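Local coordinates for protein HAD family phosphatase (Pseudomonas syringae pv. tomato, PDB 2ODA) that is of unknown function but belongs to the haloacid dehalogenase (HAD) superfamily, in a Pseudomonas-specific subfamily thought to have a novel biochemical role, at residues 8-13 against 91-96. Sequence-based numbering, arbitrary orientation.
Sequences ALLFGL and DACWMA
Leu10, on strand 9-12, faces Ala96, on helix 91-99, with 7.3 Å between their CA atoms; this is the closest CA pair of the two segments, and no hydrogen bond joins them. The spacing is bridged by a single large side chain: Leu10 points from the sheet toward the helix, while the Ala96 methyl, CB, points toward the strand. Leu10 CG sits anti to the carbonyl carbon (chi1 -55°), directing the side chain to the helix, and CD1 extends anti to CA (chi2 -178°), with CD2 as the other branch. Leu10 CD2 takes the shorter apolar contact, 3.7 Å from Ala96 CB. Leu10 CD1 reaches the preceding turn, 4.1 Å from Cys93 CB and 3.8 Å from Cys93 O, the latter a van der Waals approach to a carbonyl. Leu10 CD1 is also 4.1 Å from Ala96 CB, so this methyl rests between residues three apart on one face of the helix. Cys93 touches Leu10 with its CB: SG is turned beside its own backbone N (chi1 -68°) and stays slightly farther from CD1. Only 123 Å² is buried, in a small, mostly apolar contact whose three touching residues all lie inside the fold.

The strand is the third across the parallel sheet of a Rossmann-like HAD core, and its C-terminal end probably matches where HAD enzymes usually carry the nucleophilic aspartate, a place this protein fills with Gly12. Strands 55-58 and 109-112 flank it, and Ile58 and Leu110 respectively add side chains around Leu10. Leu9 and Phe11 instead meet Leu48 of helix 41-51. Beyond helix 91-99, Trp94 turns away from the strand and stacks on Trp94 of the second subunit, placing this helix between the sheet and the dimer interface.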
ATOM      1  N   ALA B   8      -2.491  -2.975  12.376  1.00  9.04           N
ATOM      2  CA  ALA B   8      -1.093  -2.635  12.634  1.00  8.86           C
ATOM      3  C   ALA B   8      -0.996  -1.129  12.862  1.00  7.73           C
ATOM      4  O   ALA B   8      -1.787  -0.368  12.303  1.00  8.31           O
ATOM      5  CB  ALA B   8      -0.211  -3.041  11.457  1.00  8.32           C
ATOM      6  N   LEU B   9      -0.016  -0.731  13.666  1.00  6.96           N
ATOM      7  CA  LEU B   9       0.310   0.666  13.873  1.00  7.48           C
ATOM      8  C   LEU B   9       1.778   0.912  13.562  1.00  6.99           C
ATOM      9  O   LEU B   9       2.670   0.156  13.994  1.00  7.68           O
ATOM     10  CB  LEU B   9      -0.018   1.117  15.305  1.00  7.19           C
ATOM     11  CG  LEU B   9      -1.451   0.960  15.838  1.00  8.31           C
ATOM     12  CD1 LEU B   9      -1.513   1.369  17.311  1.00  9.67           C
ATOM     13  CD2 LEU B   9      -2.436   1.806  15.030  1.00  8.26           C
ATOM     14  N   LEU B  10       2.025   1.971  12.796  1.00  6.15           N
ATOM     15  CA  LEU B  10       3.386   2.428  12.482  1.00  5.24           C
ATOM     16  C   LEU B  10       3.654   3.710  13.226  1.00  5.37           C
ATOM     17  O   LEU B  10       2.775   4.573  13.270  1.00  5.49           O
ATOM     18  CB  LEU B  10       3.513   2.690  10.984  1.00  4.01           C
ATOM     19  CG  LEU B  10       3.119   1.504  10.093  1.00  5.64           C
ATOM     20  CD1 LEU B  10       3.334   1.901   8.622  1.00  5.89           C
ATOM     21  CD2 LEU B  10       3.911   0.224  10.453  1.00  3.14           C
ATOM     22  N   PHE B  11       4.860   3.853  13.792  1.00  6.03           N
ATOM     23  CA  PHE B  11       5.230   5.072  14.528  1.00  6.01           C
ATOM     24  C   PHE B  11       6.535   5.633  14.005  1.00  6.28           C
ATOM     25  O   PHE B  11       7.489   4.896  13.796  1.00  6.45           O
ATOM     26  CB  PHE B  11       5.488   4.759  16.012  1.00  6.10           C
ATOM     27  CG  PHE B  11       4.276   4.360  16.783  1.00  6.14           C
ATOM     28  CD1 PHE B  11       3.895   3.020  16.863  1.00  7.65           C
ATOM     29  CD2 PHE B  11       3.546   5.310  17.485  1.00  8.24           C
ATOM     30  CE1 PHE B  11       2.766   2.644  17.622  1.00  9.24           C
ATOM     31  CE2 PHE B  11       2.430   4.943  18.256  1.00  7.57           C
ATOM     32  CZ  PHE B  11       2.053   3.604  18.319  1.00  7.50           C
ATOM     33  N   GLY B  12       6.607   6.944  13.826  1.00  6.63           N
ATOM     34  CA  GLY B  12       7.934   7.569  13.751  1.00  5.65           C
ATOM     35  C   GLY B  12       8.695   7.272  15.052  1.00  6.18           C
ATOM     36  O   GLY B  12       8.091   7.094  16.103  1.00  6.51           O
ATOM     37  N   LEU B  13      10.018   7.232  14.997  1.00  5.68           N
ATOM     38  CA  LEU B  13      10.792   7.061  16.206  1.00  6.61           C
ATOM     39  C   LEU B  13      11.144   8.403  16.867  1.00  6.10           C
ATOM     40  O   LEU B  13      10.516   8.798  17.871  1.00  4.84           O
ATOM     41  CB  LEU B  13      12.023   6.172  15.936  1.00  5.81           C
ATOM     42  CG  LEU B  13      12.902   5.825  17.152  1.00  7.39           C
ATOM     43  CD1 LEU B  13      12.199   4.901  18.209  1.00  4.68           C
ATOM     44  CD2 LEU B  13      14.195   5.215  16.644  1.00  5.20           C
ATOM     45  N   ASP B  91       7.266   3.816   0.149  1.00  8.58           N
ATOM     46  CA  ASP B  91       8.113   2.645   0.452  1.00  9.41           C
ATOM     47  C   ASP B  91       8.365   2.383   1.946  1.00  8.94           C
ATOM     48  O   ASP B  91       8.223   1.260   2.405  1.00  8.08           O
ATOM     49  CB  ASP B  91       9.468   2.769  -0.238  1.00  9.55           C
ATOM     50  CG  ASP B  91       9.355   2.882  -1.739  1.00  9.37           C
ATOM     51  OD1 ASP B  91       8.470   3.614  -2.231  1.00 10.42           O
ATOM     52  OD2 ASP B  91      10.167   2.227  -2.417  1.00  9.17           O
ATOM     53  N   ALA B  92       8.768   3.412   2.691  1.00  8.82           N
ATOM     54  CA  ALA B  92       9.045   3.236   4.107  1.00  8.53           C
ATOM     55  C   ALA B  92       7.843   2.611   4.850  1.00  8.52           C
ATOM     56  O   ALA B  92       8.015   1.758   5.718  1.00  8.34           O
ATOM     57  CB  ALA B  92       9.424   4.547   4.730  1.00  8.19           C
ATOM     58  N   CYS B  93       6.632   3.043   4.507  1.00  8.57           N
ATOM     59  CA  CYS B  93       5.426   2.538   5.181  1.00  8.00           C
ATOM     60  C   CYS B  93       5.026   1.140   4.705  1.00  8.99           C
ATOM     61  O   CYS B  93       4.706   0.256   5.519  1.00  8.16           O
ATOM     62  CB  CYS B  93       4.279   3.518   4.991  1.00  7.80           C
ATOM     63  SG  CYS B  93       4.579   5.087   5.880  1.00  7.88           S
ATOM     64  N   TRP B  94       5.066   0.927   3.391  1.00  8.17           N
ATOM     65  CA  TRP B  94       4.787  -0.409   2.878  1.00  9.62           C
ATOM     66  C   TRP B  94       5.775  -1.430   3.392  1.00 10.63           C
ATOM     67  O   TRP B  94       5.388  -2.541   3.785  1.00 11.09           O
ATOM     68  CB  TRP B  94       4.785  -0.405   1.358  1.00  8.67           C
ATOM     69  CG  TRP B  94       3.602   0.304   0.777  1.00  8.59           C
ATOM     70  CD1 TRP B  94       2.378   0.521   1.367  1.00 10.35           C
ATOM     71  CD2 TRP B  94       3.514   0.840  -0.543  1.00  7.98           C
ATOM     72  NE1 TRP B  94       1.542   1.192   0.479  1.00  9.15           N
ATOM     73  CE2 TRP B  94       2.223   1.396  -0.694  1.00  9.69           C
ATOM     74  CE3 TRP B  94       4.414   0.929  -1.609  1.00  8.83           C
ATOM     75  CZ2 TRP B  94       1.800   2.010  -1.893  1.00  8.75           C
ATOM     76  CZ3 TRP B  94       3.991   1.540  -2.805  1.00  9.32           C
ATOM     77  CH2 TRP B  94       2.709   2.091  -2.922  1.00  8.52           C
HETATM   78  N   MSE B  95       7.054  -1.057   3.424  1.00 11.02           N
HETATM   79  CA  MSE B  95       8.051  -1.984   3.932  1.00 14.30           C
HETATM   80  C   MSE B  95       7.875  -2.336   5.401  1.00 10.48           C
HETATM   81  O   MSE B  95       8.090  -3.473   5.787  1.00 10.23           O
HETATM   82  CB  MSE B  95       9.456  -1.511   3.609  1.00 12.40           C
HETATM   83  CG  MSE B  95       9.813  -1.910   2.216  1.00 17.09           C
HETATM   84 SE   MSE B  95      11.460  -1.063   1.678  1.00 29.46          SE
HETATM   85  CE  MSE B  95      12.625  -1.900   2.954  1.00 22.21           C
ATOM     86  N   ALA B  96       7.439  -1.367   6.201  1.00  8.64           N
ATOM     87  CA  ALA B  96       7.121  -1.593   7.595  1.00  6.63           C
ATOM     88  C   ALA B  96       5.944  -2.541   7.735  1.00  6.52           C
ATOM     89  O   ALA B  96       5.970  -3.454   8.572  1.00  5.84           O
ATOM     90  CB  ALA B  96       6.796  -0.275   8.267  1.00  6.36           C
TER